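Local coordinates for copper-containing nitrite reductase (Thermus scotoductus, PDB 6HBE), which probably reduces nitrite to nitric oxide with electrons from cytochrome c, using bound copper ions, and assembles as a homotrimer, at residues S30-F33 with V39-R42; R42-N47 with N69-T74; V135-E140 with D153-I158; I251-P256 with G278-K283; V349-V354 with K361-P366. All coordinates share one frame; numbering follows the deposited sequence.

Contact 1 of 5, residues S30-F33 with V39-R42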
# COMPACT_ATOMS: atom_id res chain seq x y z
N SER C 30 -18.27 12.32 -19.85
CA SER C 30 -18.37 12.64 -18.43
C SER C 30 -19.61 11.97 -17.88
O SER C 30 -20.67 12.02 -18.53
CB SER C 30 -18.54 14.15 -18.24
OG SER C 30 -17.28 14.78 -18.33
N SER C 31 -19.52 11.36 -16.70
CA SER C 31 -20.67 10.60 -16.13
C SER C 31 -20.77 10.68 -14.60
O SER C 31 -19.85 11.16 -13.90
CB SER C 31 -20.59 9.13 -16.55
OG SER C 31 -20.36 8.94 -17.95
N ILE C 32 -21.89 10.17 -14.10
CA ILE C 32 -22.15 10.06 -12.67
C ILE C 32 -22.60 8.61 -12.41
O ILE C 32 -23.55 8.15 -13.04
CB ILE C 32 -23.23 11.04 -12.19
CG1 ILE C 32 -22.88 12.47 -12.61
CG2 ILE C 32 -23.42 10.96 -10.68
CD1 ILE C 32 -23.93 13.50 -12.22
N PHE C 33 -21.91 7.90 -11.50
CA PHE C 33 -22.24 6.50 -11.17
C PHE C 33 -22.84 6.35 -9.75
O PHE C 33 -22.34 6.95 -8.81
CB PHE C 33 -20.97 5.64 -11.28
CG PHE C 33 -20.04 6.01 -12.42
CD1 PHE C 33 -20.39 5.75 -13.73
CD2 PHE C 33 -18.77 6.55 -12.16
CE1 PHE C 33 -19.55 6.07 -14.77
CE2 PHE C 33 -17.90 6.88 -13.21
CZ PHE C 33 -18.29 6.62 -14.52
N VAL C 39 -25.24 6.99 -2.76
CA VAL C 39 -23.83 7.43 -2.88
C VAL C 39 -23.43 7.52 -4.36
O VAL C 39 -23.42 6.51 -5.07
CB VAL C 39 -22.85 6.48 -2.14
CG1 VAL C 39 -21.40 6.96 -2.30
CG2 VAL C 39 -23.23 6.41 -0.66
N TYR C 40 -23.14 8.74 -4.82
CA TYR C 40 -22.86 9.02 -6.22
C TYR C 40 -21.42 9.44 -6.43
O TYR C 40 -20.89 10.17 -5.62
CB TYR C 40 -23.79 10.11 -6.75
CG TYR C 40 -25.22 9.67 -6.68
CD1 TYR C 40 -25.95 9.83 -5.51
CD2 TYR C 40 -25.84 9.04 -7.76
CE1 TYR C 40 -27.26 9.41 -5.41
CE2 TYR C 40 -27.16 8.62 -7.68
CZ TYR C 40 -27.86 8.82 -6.49
OH TYR C 40 -29.17 8.41 -6.35
N LEU C 41 -20.81 8.97 -7.53
CA LEU C 41 -19.43 9.24 -7.91
C LEU C 41 -19.36 9.93 -9.27
O LEU C 41 -19.84 9.38 -10.26
CB LEU C 41 -18.68 7.88 -8.03
CG LEU C 41 -17.23 7.90 -8.52
CD1 LEU C 41 -16.34 8.67 -7.57
CD2 LEU C 41 -16.69 6.48 -8.71
N ARG C 42 -18.74 11.11 -9.32
CA ARG C 42 -18.50 11.81 -10.60
C ARG C 42 -17.18 11.39 -11.17
O ARG C 42 -16.19 11.29 -10.44
CB ARG C 42 -18.45 13.33 -10.41
CG ARG C 42 -19.75 13.96 -9.90
CD ARG C 42 -19.78 15.45 -10.22
NE ARG C 42 -20.57 16.14 -9.21
CZ ARG C 42 -21.82 16.59 -9.35
NH1 ARG C 42 -22.39 17.18 -8.29
NH2 ARG C 42 -22.51 16.48 -10.50

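Contact 2 of 5, residues R42-N47 with N69-T74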
# COMPACT_ATOMS: atom_id res chain seq x y z
N ARG C 42 -18.74 11.11 -9.32
CA ARG C 42 -18.50 11.81 -10.60
C ARG C 42 -17.18 11.39 -11.17
O ARG C 42 -16.19 11.29 -10.44
CB ARG C 42 -18.45 13.33 -10.41
CG ARG C 42 -19.75 13.96 -9.90
CD ARG C 42 -19.78 15.45 -10.22
NE ARG C 42 -20.57 16.14 -9.21
CZ ARG C 42 -21.82 16.59 -9.35
NH1 ARG C 42 -22.39 17.18 -8.29
NH2 ARG C 42 -22.51 16.48 -10.50
N GLY C 43 -17.14 11.20 -12.49
CA GLY C 43 -15.92 10.85 -13.19
C GLY C 43 -16.07 10.84 -14.69
O GLY C 43 -16.84 11.61 -15.25
N PHE C 44 -15.29 9.99 -15.35
CA PHE C 44 -15.33 9.81 -16.79
C PHE C 44 -15.67 8.35 -17.09
O PHE C 44 -15.32 7.45 -16.31
CB PHE C 44 -13.96 10.11 -17.43
CG PHE C 44 -13.46 11.53 -17.24
CD1 PHE C 44 -14.16 12.61 -17.80
CD2 PHE C 44 -12.25 11.79 -16.57
CE1 PHE C 44 -13.71 13.92 -17.64
CE2 PHE C 44 -11.79 13.11 -16.41
CZ PHE C 44 -12.52 14.17 -16.94
N SER C 45 -16.31 8.09 -18.24
CA SER C 45 -16.66 6.73 -18.66
C SER C 45 -16.46 6.48 -20.16
O SER C 45 -16.19 7.43 -20.94
CB SER C 45 -18.12 6.42 -18.32
OG SER C 45 -19.01 7.12 -19.16
N PHE C 46 -16.57 5.22 -20.53
CA PHE C 46 -16.95 4.81 -21.88
C PHE C 46 -18.42 4.35 -21.82
O PHE C 46 -18.77 3.46 -21.02
CB PHE C 46 -16.08 3.71 -22.42
CG PHE C 46 -14.65 4.12 -22.65
CD1 PHE C 46 -14.32 4.94 -23.71
CD2 PHE C 46 -13.65 3.75 -21.76
CE1 PHE C 46 -13.02 5.34 -23.92
CE2 PHE C 46 -12.34 4.14 -21.96
CZ PHE C 46 -12.03 4.94 -23.04
N ASN C 47 -19.27 4.99 -22.62
CA ASN C 47 -20.68 4.61 -22.78
C ASN C 47 -21.53 4.68 -21.52
O ASN C 47 -22.48 3.91 -21.36
CB ASN C 47 -20.79 3.23 -23.40
CG ASN C 47 -20.04 3.10 -24.71
OD1 ASN C 47 -18.81 3.35 -24.80
ND2 ASN C 47 -20.74 2.69 -25.73
N ASN C 69 -15.33 10.73 -29.27
CA ASN C 69 -15.26 11.59 -28.09
C ASN C 69 -16.46 12.52 -28.00
O ASN C 69 -16.55 13.53 -28.72
CB ASN C 69 -13.94 12.37 -28.06
CG ASN C 69 -13.78 13.18 -26.78
OD1 ASN C 69 -14.69 13.24 -25.95
ND2 ASN C 69 -12.61 13.79 -26.61
N LEU C 70 -17.34 12.23 -27.05
CA LEU C 70 -18.57 12.95 -26.84
C LEU C 70 -18.46 14.00 -25.74
O LEU C 70 -19.42 14.71 -25.47
CB LEU C 70 -19.72 11.96 -26.55
CG LEU C 70 -20.54 11.45 -27.74
CD1 LEU C 70 -19.70 10.98 -28.92
CD2 LEU C 70 -21.51 10.36 -27.31
N ASP C 71 -17.27 14.14 -25.15
CA ASP C 71 -17.05 15.07 -24.05
C ASP C 71 -16.48 16.43 -24.54
O ASP C 71 -16.15 16.56 -25.71
CB ASP C 71 -16.03 14.44 -23.07
CG ASP C 71 -16.21 14.90 -21.63
OD1 ASP C 71 -17.12 15.70 -21.32
OD2 ASP C 71 -15.42 14.41 -20.77
N ASN C 72 -16.33 17.37 -23.62
CA ASN C 72 -15.69 18.69 -23.84
C ASN C 72 -14.18 18.75 -23.54
O ASN C 72 -13.59 19.81 -23.69
CB ASN C 72 -16.42 19.80 -23.04
CG ASN C 72 -16.42 19.56 -21.52
OD1 ASN C 72 -16.37 18.43 -21.06
ND2 ASN C 72 -16.49 20.63 -20.75
N VAL C 73 -13.56 17.63 -23.10
CA VAL C 73 -12.09 17.52 -23.01
C VAL C 73 -11.59 16.33 -23.82
O VAL C 73 -12.37 15.43 -24.18
CB VAL C 73 -11.56 17.43 -21.55
CG1 VAL C 73 -12.07 18.59 -20.72
CG2 VAL C 73 -11.90 16.09 -20.89
N THR C 74 -10.30 16.35 -24.10
CA THR C 74 -9.59 15.31 -24.85
C THR C 74 -9.63 13.97 -24.12
O THR C 74 -9.51 13.96 -22.91
CB THR C 74 -8.14 15.76 -25.06
OG1 THR C 74 -8.15 16.94 -25.87
CG2 THR C 74 -7.27 14.72 -25.76

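Contact 3 of 5, residues V135-E140 with D153-I158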
# COMPACT_ATOMS: atom_id res chain seq x y z
N VAL C 135 -11.92 -9.72 -23.77
CA VAL C 135 -11.57 -11.13 -23.69
C VAL C 135 -11.31 -11.69 -25.09
O VAL C 135 -12.12 -11.48 -26.01
CB VAL C 135 -12.70 -11.98 -23.06
CG1 VAL C 135 -12.32 -13.45 -22.99
CG2 VAL C 135 -13.05 -11.46 -21.66
N VAL C 136 -10.21 -12.43 -25.20
CA VAL C 136 -9.81 -13.19 -26.40
C VAL C 136 -9.82 -14.67 -26.07
O VAL C 136 -8.93 -15.19 -25.41
CB VAL C 136 -8.42 -12.74 -26.93
CG1 VAL C 136 -8.06 -13.48 -28.23
CG2 VAL C 136 -8.38 -11.25 -27.18
N GLU C 137 -10.87 -15.36 -26.51
CA GLU C 137 -11.05 -16.79 -26.19
C GLU C 137 -10.07 -17.63 -27.00
O GLU C 137 -10.05 -17.50 -28.23
CB GLU C 137 -12.44 -17.29 -26.62
CG GLU C 137 -13.50 -17.35 -25.57
CD GLU C 137 -13.16 -18.10 -24.28
OE1 GLU C 137 -13.40 -17.48 -23.26
OE2 GLU C 137 -12.74 -19.28 -24.23
N PRO C 138 -9.30 -18.53 -26.35
CA PRO C 138 -8.28 -19.30 -27.06
C PRO C 138 -8.85 -20.38 -27.97
O PRO C 138 -9.93 -20.92 -27.70
CB PRO C 138 -7.50 -19.97 -25.93
CG PRO C 138 -8.49 -20.10 -24.82
CD PRO C 138 -9.34 -18.88 -24.91
N LYS C 139 -8.10 -20.70 -29.02
CA LYS C 139 -8.42 -21.83 -29.87
C LYS C 139 -8.17 -23.12 -29.08
O LYS C 139 -8.98 -24.01 -29.15
CB LYS C 139 -7.58 -21.84 -31.15
CG LYS C 139 -7.84 -20.66 -32.08
CD LYS C 139 -8.04 -21.09 -33.54
CE LYS C 139 -8.26 -19.88 -34.44
NZ LYS C 139 -6.99 -19.13 -34.71
N GLU C 140 -7.06 -23.19 -28.36
CA GLU C 140 -6.78 -24.31 -27.45
C GLU C 140 -7.76 -24.26 -26.28
O GLU C 140 -7.81 -23.25 -25.57
CB GLU C 140 -5.33 -24.24 -26.92
CG GLU C 140 -4.96 -25.31 -25.89
CD GLU C 140 -3.58 -25.14 -25.27
OE1 GLU C 140 -2.81 -24.24 -25.68
OE2 GLU C 140 -3.27 -25.92 -24.36
N ASP C 153 -21.03 -24.44 -17.46
CA ASP C 153 -22.43 -24.23 -17.14
C ASP C 153 -22.77 -22.76 -16.91
O ASP C 153 -23.86 -22.34 -17.23
CB ASP C 153 -22.83 -25.08 -15.92
CG ASP C 153 -22.66 -26.58 -16.19
OD1 ASP C 153 -23.26 -27.07 -17.16
OD2 ASP C 153 -21.92 -27.26 -15.47
N LEU C 154 -21.84 -21.96 -16.37
CA LEU C 154 -22.00 -20.50 -16.29
C LEU C 154 -20.62 -19.82 -16.36
O LEU C 154 -19.66 -20.26 -15.71
CB LEU C 154 -22.72 -20.12 -15.00
CG LEU C 154 -23.12 -18.67 -14.75
CD1 LEU C 154 -24.09 -18.07 -15.79
CD2 LEU C 154 -23.73 -18.57 -13.37
N LYS C 155 -20.53 -18.76 -17.17
CA LYS C 155 -19.35 -17.87 -17.23
C LYS C 155 -19.64 -16.61 -16.42
O LYS C 155 -20.72 -16.03 -16.53
CB LYS C 155 -19.04 -17.50 -18.67
CG LYS C 155 -18.56 -18.68 -19.51
CD LYS C 155 -18.36 -18.24 -20.96
CE LYS C 155 -17.62 -19.31 -21.77
NZ LYS C 155 -17.41 -18.85 -23.17
N LEU C 156 -18.65 -16.20 -15.62
CA LEU C 156 -18.75 -15.03 -14.77
C LEU C 156 -17.56 -14.13 -15.14
O LEU C 156 -16.41 -14.58 -15.06
CB LEU C 156 -18.65 -15.43 -13.31
CG LEU C 156 -19.68 -16.44 -12.76
CD1 LEU C 156 -19.40 -16.70 -11.30
CD2 LEU C 156 -21.11 -15.91 -12.92
N TYR C 157 -17.84 -12.90 -15.55
CA TYR C 157 -16.83 -11.89 -15.91
C TYR C 157 -16.82 -10.81 -14.84
O TYR C 157 -17.87 -10.15 -14.59
CB TYR C 157 -17.11 -11.32 -17.29
CG TYR C 157 -17.15 -12.33 -18.45
CD1 TYR C 157 -18.34 -12.95 -18.83
CD2 TYR C 157 -16.04 -12.56 -19.24
CE1 TYR C 157 -18.42 -13.81 -19.92
CE2 TYR C 157 -16.10 -13.41 -20.33
CZ TYR C 157 -17.31 -14.04 -20.66
OH TYR C 157 -17.41 -14.91 -21.74
N ILE C 158 -15.67 -10.63 -14.18
CA ILE C 158 -15.57 -9.75 -13.00
C ILE C 158 -14.38 -8.76 -13.10
O ILE C 158 -13.25 -9.19 -13.28
CB ILE C 158 -15.32 -10.60 -11.71
CG1 ILE C 158 -16.43 -11.66 -11.49
CG2 ILE C 158 -15.21 -9.70 -10.47
CD1 ILE C 158 -17.71 -11.08 -10.95
O HOH W 1 -15.95 -16.04 -23.53

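Contact 4 of 5, residues I251-P256 with G278-K283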
# COMPACT_ATOMS: atom_id res chain seq x y z
N ILE C 251 -10.15 -18.77 -14.31
CA ILE C 251 -10.23 -19.77 -13.24
C ILE C 251 -11.35 -20.78 -13.61
O ILE C 251 -12.44 -20.38 -13.99
CB ILE C 251 -10.55 -19.06 -11.91
CG1 ILE C 251 -9.37 -18.15 -11.49
CG2 ILE C 251 -10.90 -20.04 -10.80
CD1 ILE C 251 -9.80 -17.05 -10.51
N GLU C 252 -11.04 -22.08 -13.51
CA GLU C 252 -12.02 -23.16 -13.65
C GLU C 252 -12.22 -23.85 -12.29
O GLU C 252 -11.24 -24.23 -11.64
CB GLU C 252 -11.51 -24.18 -14.68
CG GLU C 252 -11.38 -23.63 -16.09
CD GLU C 252 -10.90 -24.70 -17.08
OE1 GLU C 252 -9.83 -25.28 -16.88
OE2 GLU C 252 -11.61 -24.96 -18.06
N TRP C 253 -13.47 -23.99 -11.84
CA TRP C 253 -13.81 -24.57 -10.56
C TRP C 253 -15.21 -25.19 -10.67
O TRP C 253 -16.11 -24.59 -11.25
CB TRP C 253 -13.79 -23.46 -9.46
CG TRP C 253 -14.25 -23.86 -8.05
CD1 TRP C 253 -13.65 -24.76 -7.21
CD2 TRP C 253 -15.35 -23.30 -7.32
NE1 TRP C 253 -14.36 -24.84 -6.03
CE2 TRP C 253 -15.41 -23.96 -6.07
CE3 TRP C 253 -16.35 -22.38 -7.63
CZ2 TRP C 253 -16.38 -23.67 -5.11
CZ3 TRP C 253 -17.31 -22.08 -6.67
CH2 TRP C 253 -17.33 -22.74 -5.43
N ARG C 254 -15.38 -26.38 -10.09
CA ARG C 254 -16.71 -26.98 -9.90
C ARG C 254 -17.27 -26.65 -8.55
O ARG C 254 -16.58 -26.76 -7.54
CB ARG C 254 -16.66 -28.49 -10.09
CG ARG C 254 -16.50 -28.85 -11.56
CD ARG C 254 -16.09 -30.27 -11.79
NE ARG C 254 -14.73 -30.54 -11.36
CZ ARG C 254 -14.00 -31.59 -11.75
NH1 ARG C 254 -14.49 -32.48 -12.60
NH2 ARG C 254 -12.77 -31.75 -11.29
N VAL C 255 -18.54 -26.26 -8.52
CA VAL C 255 -19.24 -25.98 -7.27
C VAL C 255 -19.35 -27.36 -6.57
O VAL C 255 -19.86 -28.33 -7.20
CB VAL C 255 -20.64 -25.37 -7.49
CG1 VAL C 255 -21.31 -25.08 -6.16
CG2 VAL C 255 -20.59 -24.06 -8.29
N PRO C 256 -18.87 -27.48 -5.32
CA PRO C 256 -19.01 -28.72 -4.54
C PRO C 256 -20.48 -29.18 -4.42
O PRO C 256 -21.41 -28.39 -4.60
CB PRO C 256 -18.44 -28.35 -3.16
CG PRO C 256 -17.44 -27.26 -3.45
CD PRO C 256 -18.06 -26.49 -4.57
N GLY C 278 -18.92 -10.57 -2.76
CA GLY C 278 -20.21 -10.99 -3.38
C GLY C 278 -20.54 -12.45 -3.06
O GLY C 278 -19.73 -13.13 -2.40
N ILE C 279 -21.72 -12.92 -3.48
CA ILE C 279 -22.23 -14.27 -3.09
C ILE C 279 -22.61 -15.08 -4.33
O ILE C 279 -23.37 -14.57 -5.17
CB ILE C 279 -23.48 -14.16 -2.17
CG1 ILE C 279 -23.12 -13.54 -0.84
CG2 ILE C 279 -24.10 -15.55 -1.91
CD1 ILE C 279 -24.29 -13.09 0.02
N LEU C 280 -22.09 -16.31 -4.44
CA LEU C 280 -22.60 -17.35 -5.35
C LEU C 280 -23.57 -18.24 -4.53
O LEU C 280 -23.15 -18.94 -3.63
CB LEU C 280 -21.45 -18.19 -5.89
CG LEU C 280 -20.25 -17.41 -6.47
CD1 LEU C 280 -19.18 -18.34 -6.99
CD2 LEU C 280 -20.67 -16.43 -7.54
N ARG C 281 -24.87 -18.19 -4.84
CA ARG C 281 -25.89 -18.88 -4.03
C ARG C 281 -26.27 -20.19 -4.70
O ARG C 281 -27.00 -20.20 -5.70
CB ARG C 281 -27.11 -17.97 -3.81
CG ARG C 281 -28.20 -18.57 -2.89
CD ARG C 281 -29.02 -17.47 -2.22
NE ARG C 281 -28.29 -16.80 -1.14
CZ ARG C 281 -28.68 -15.68 -0.51
NH1 ARG C 281 -29.80 -15.00 -0.85
NH2 ARG C 281 -27.94 -15.21 0.50
N ALA C 282 -25.76 -21.30 -4.14
CA ALA C 282 -25.88 -22.61 -4.76
C ALA C 282 -27.18 -23.28 -4.29
O ALA C 282 -27.40 -23.43 -3.06
CB ALA C 282 -24.67 -23.49 -4.44
N LYS C 283 -28.05 -23.60 -5.25
CA LYS C 283 -29.33 -24.34 -5.00
C LYS C 283 -29.55 -25.34 -6.10
O LYS C 283 -29.34 -25.04 -7.27
CB LYS C 283 -30.53 -23.40 -5.01
CG LYS C 283 -30.55 -22.46 -3.83
CD LYS C 283 -31.81 -21.62 -3.79
CE LYS C 283 -31.80 -20.73 -2.54
NZ LYS C 283 -32.61 -19.51 -2.77

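Contact 5 of 5, residues V349-V354 with K361-P366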
# COMPACT_ATOMS: atom_id res chain seq x y z
N VAL C 349 -0.36 29.29 4.04
CA VAL C 349 -1.31 28.18 4.06
C VAL C 349 -1.23 27.53 2.67
O VAL C 349 -1.37 28.19 1.65
CB VAL C 349 -2.72 28.70 4.41
CG1 VAL C 349 -3.75 27.58 4.37
CG2 VAL C 349 -2.70 29.34 5.81
N THR C 350 -0.95 26.23 2.64
CA THR C 350 -0.70 25.52 1.38
C THR C 350 -1.99 25.01 0.69
O THR C 350 -2.84 24.37 1.33
CB THR C 350 0.25 24.33 1.62
OG1 THR C 350 1.50 24.81 2.14
CG2 THR C 350 0.57 23.60 0.33
N VAL C 351 -2.11 25.27 -0.61
CA VAL C 351 -3.06 24.55 -1.44
C VAL C 351 -2.28 23.77 -2.49
O VAL C 351 -1.56 24.37 -3.29
CB VAL C 351 -4.11 25.47 -2.11
CG1 VAL C 351 -5.04 24.68 -3.03
CG2 VAL C 351 -4.92 26.17 -1.03
N GLN C 352 -2.41 22.44 -2.46
CA GLN C 352 -1.73 21.59 -3.44
C GLN C 352 -2.57 21.37 -4.68
O GLN C 352 -3.77 21.13 -4.57
CB GLN C 352 -1.42 20.21 -2.84
CG GLN C 352 -0.53 20.22 -1.62
CD GLN C 352 -0.19 18.81 -1.13
OE1 GLN C 352 -0.98 17.89 -1.28
NE2 GLN C 352 0.99 18.66 -0.56
N MET C 353 -1.94 21.43 -5.85
CA MET C 353 -2.48 20.83 -7.06
C MET C 353 -1.89 19.41 -7.11
O MET C 353 -0.69 19.26 -7.10
CB MET C 353 -2.07 21.60 -8.31
CG MET C 353 -2.55 23.05 -8.34
SD MET C 353 -1.22 24.17 -8.82
CE MET C 353 -2.19 25.61 -9.35
N VAL C 354 -2.75 18.39 -7.12
CA VAL C 354 -2.30 16.99 -7.00
C VAL C 354 -3.36 16.03 -7.56
O VAL C 354 -4.53 16.10 -7.20
CB VAL C 354 -1.88 16.65 -5.54
CG1 VAL C 354 -2.97 16.94 -4.52
CG2 VAL C 354 -1.39 15.20 -5.39
N LYS C 361 -9.99 20.91 -0.90
CA LYS C 361 -11.00 21.36 -1.86
C LYS C 361 -11.63 22.73 -1.49
O LYS C 361 -11.89 23.56 -2.37
CB LYS C 361 -12.12 20.32 -2.02
CG LYS C 361 -11.69 19.02 -2.71
CD LYS C 361 -12.78 17.96 -2.67
CE LYS C 361 -12.38 16.62 -3.33
NZ LYS C 361 -11.87 16.77 -4.72
N VAL C 362 -11.87 22.92 -0.20
CA VAL C 362 -12.47 24.15 0.36
C VAL C 362 -11.59 24.65 1.50
O VAL C 362 -11.33 23.93 2.47
CB VAL C 362 -13.88 23.91 0.91
CG1 VAL C 362 -14.52 25.22 1.41
CG2 VAL C 362 -14.76 23.23 -0.10
N LEU C 363 -11.14 25.91 1.39
CA LEU C 363 -10.25 26.53 2.38
C LEU C 363 -10.91 27.82 2.90
O LEU C 363 -11.36 28.65 2.09
CB LEU C 363 -8.91 26.83 1.72
CG LEU C 363 -7.79 27.45 2.56
CD1 LEU C 363 -7.30 26.54 3.68
CD2 LEU C 363 -6.64 27.84 1.67
N GLU C 364 -10.97 27.96 4.22
CA GLU C 364 -11.52 29.14 4.92
C GLU C 364 -10.41 29.76 5.79
O GLU C 364 -9.95 29.16 6.76
CB GLU C 364 -12.75 28.78 5.74
CG GLU C 364 -13.86 28.18 4.89
CD GLU C 364 -15.13 27.84 5.63
OE1 GLU C 364 -15.09 27.57 6.85
OE2 GLU C 364 -16.20 27.80 4.97
N ILE C 365 -9.96 30.97 5.40
CA ILE C 365 -8.83 31.67 6.03
C ILE C 365 -9.26 33.06 6.56
O ILE C 365 -10.18 33.67 5.99
CB ILE C 365 -7.64 31.88 5.07
CG1 ILE C 365 -8.11 32.40 3.71
CG2 ILE C 365 -6.87 30.57 4.86
CD1 ILE C 365 -6.99 32.89 2.83
N PRO C 366 -8.63 33.53 7.65
CA PRO C 366 -8.88 34.92 8.12
C PRO C 366 -8.15 35.96 7.27
O PRO C 366 -7.09 35.67 6.70
CB PRO C 366 -8.32 34.92 9.55
CG PRO C 366 -7.22 33.89 9.50
CD PRO C 366 -7.68 32.82 8.53

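Contact 1 of 5, residues S30-F33 with V39-R42
F33 and L41 face each other as an antiparallel hydrogen-bonded pair, with their side chains on the same face of the sheet. F33 N donates to L41 O at 2.8 Å and 171°, while L41 N donates back to F33 O, also at 2.8 Å. With chi1 at -37°, CG of F33 lies beside its own backbone N, and the ring runs past L41 O obliquely. Along the side chain, CB and then CG each pass L41 O at a loose distance. CD2 comes closer, 3.6 Å from L41 O, and the same atom rests on L41 CD2 at 4.0 Å, the two side chains crossing at a slant. The far end, CZ, packs against the backbone oxygen of F44. The two strands, 21-36 and 39-46, form a beta hairpin at the start of the first cupredoxin domain, and D36 and Q37 in its bend bind a calcium ion. Towards the other face, I32 and R42 form an antiparallel non-hydrogen-bonded pair. Their side chains run side by side, and I32 CD1 reaches R42 NH2 at 3.7 Å. The other branch of I32, CG2, leans towards Y40 instead and meets its CB at 4.0 Å. Between the strands, the CA-H groups of I32 and Y40 point at the carbonyl oxygens of L41 and F33. Strand 309-311 continues the sheet beyond 39-42, with backbone bonds from Y40 and R42 to V311.

Contact 2 of 5, residues R42-N47 with N69-T74
F44 meets D71 and V73 at CD1 and CE1 of its ring, both partners coming in obliquely. The apolar contact is light: F44 CE1 touches V73 CG2 at 4.3 Å. The polar atom nearest the ring is D71 OD2, 3.6 Å from F44 CE1. Ring and carboxylate planes stand 67° apart, and the two side chains cross at about a right angle. D71 turns its CG anti to the backbone N (chi1 -151°), which carries the carboxylate towards F44. Both residues belong to the second shell of the type 1 copper site in the first cupredoxin domain. D71 OD2 is hydrogen-bonded to the copper ligand H75 and to S30 OG, whereas F44 stacks on the ligand H125 and meets H75 edge-to-face. Hydrogen bonds inside 69-74 give the loop its shape. N69 OD1 accepts from D71 N at 2.8 Å, an Asx turn, and its ND2 donates to V73 O at 2.9 Å along an almost straight line, with that oxygen in the amide plane. One asparagine side chain thus holds the loop at D71 N and at V73 O. A weak bond from N72 N to D71 OD1 adds a hold on the other oxygen of the carboxylate.

Contact 3 of 5, residues V135-E140 with D153-I158
The Y157 ring meets V135 CG2 at a slant, 3.9 Å from CE2 and 4.0 Å from CD2, and the two side chains cross at about a right angle. At the ring's edge and in its plane lies a water, 2.6 Å from Y157 OH. Y203, on the neighbouring strand 199-208, stacks against the Y157 ring. CG of Y157 is anti to its carbonyl carbon (chi1 -59°), a turn that sends the ring out from strand 154-163 towards strand 131-137. These strands belong to different sheets, one in the first cupredoxin domain and the other in the second, and the chain between them includes helix 143-148. The contact is therefore part of the interface between two domains of one subunit. Its polar half is built round that same water. The water donates to E137 OE1 at 2.9 Å and accepts from K155 NZ at 3.2 Å, so three side chains share it. K155 reaches it with a chain extended all the way from CB to NZ. E137 OE1 and K155 NZ remain 4.2 Å apart, beyond a salt bridge, and the water links the opposite charges. E137 OE1 is also hydrogen-bonded to Y203 OH, its strongest partner, so this buried oxygen has two hydrogen-bonding neighbours. Nearby positive charge, from K155 and more weakly from R201, would be expected to favour the ionised carboxylate.

Contact 4 of 5, residues I251-P256 with G278-K283
W253 meets L280 and V255 meets A282, each pair through one carbon-carbon contact. In W253, CG stands anti to the backbone N (chi1 174°), which swings the indole away from its strand and brings the six-membered ring to the leucine. CZ3 touches L280 CD1 at 4.2 Å, the side chains crossing at a slant. L280 instead has CG beside its backbone N (chi1 -49°) and extends CD1 to the indole. V255 directs CG1 anti to its own N, and that methyl meets A282 CB at 4.1 Å. The CA of V255 lies 4.1 Å above one indole face, offset toward the rim. Strand 248-254 and strand 277-282 belong to two different sheets, and the contact is part of the filling between the halves of the second cupredoxin domain's beta sandwich. L200 and Y262 pack around it from neighbouring strands. W253 NE1 donates to N83 OD1 of a neighbouring subunit, so the same indole packs inside the sandwich and bonds across the subunit boundary. Between the two segments the attraction is van der Waals and hydrophobic, and sets no strict direction; the N-H bond to the neighbouring subunit probably contributes to fixing the indole's orientation.

Contact 5 of 5, residues V349-V354 with K361-P366
L363 projects its forked end into the hollow between V349 and V351, two side chains that leave their strand on the same side. One prong, CD1, lies against V349 CG1 at 3.8 Å. The other, CD2, is wedged more tightly: it meets V351 CG2 at 3.6 Å and also comes to 4.0 Å from V349 CG1. The leucine holds CG anti to its backbone N (chi1 -179°), which carries the fork to the valines, crossing both at a slant. V349 is in turn a bump between two neighbours, because the methyl that touches L363 also approaches I365 CG2 at 4.3 Å. The valines use different branches: V349 offers CG1, the one anti to its N, whereas V351 offers CG2, the one beside its N. Strands 349-353 and 362-366 run antiparallel, their axes 9.6 Å apart at closest and 165° between directions, too far for backbone pairing. They lie in opposite sheets of the plastocyanin/azurin-like beta sandwich that makes up the third cupredoxin domain, and the side chains interlock in its core. Backbone bonds tie V349 and V351 to strand 370-375, and on the other sheet I365 packs against V440 of strand 435-443. M353 packs against the copper ligand H390, and the V351 side chain is about 12 Å from the metal.

In the fold
Contacts 1 and 2 follow one another along strand 39-46, share R42 and have centres about 12 Å apart; S31 OG of the first probably bonds to S45 OG of the second, 2.6 Å away. In contact 1 the V39 side chain is about 8 Å from a calcium ion; in contact 2 that of F44 is about 5 Å from the type 1 copper. Contacts 3 and 4 touch where L156 CD1 meets L280 CD2 at 4.0 Å and both reach the same six-stranded sheet. Contact 5, in the third domain, is about 49 Å from contacts 3 and 4, centre to centre, but its nearest atoms come about 9 Å from contacts 1 and 2.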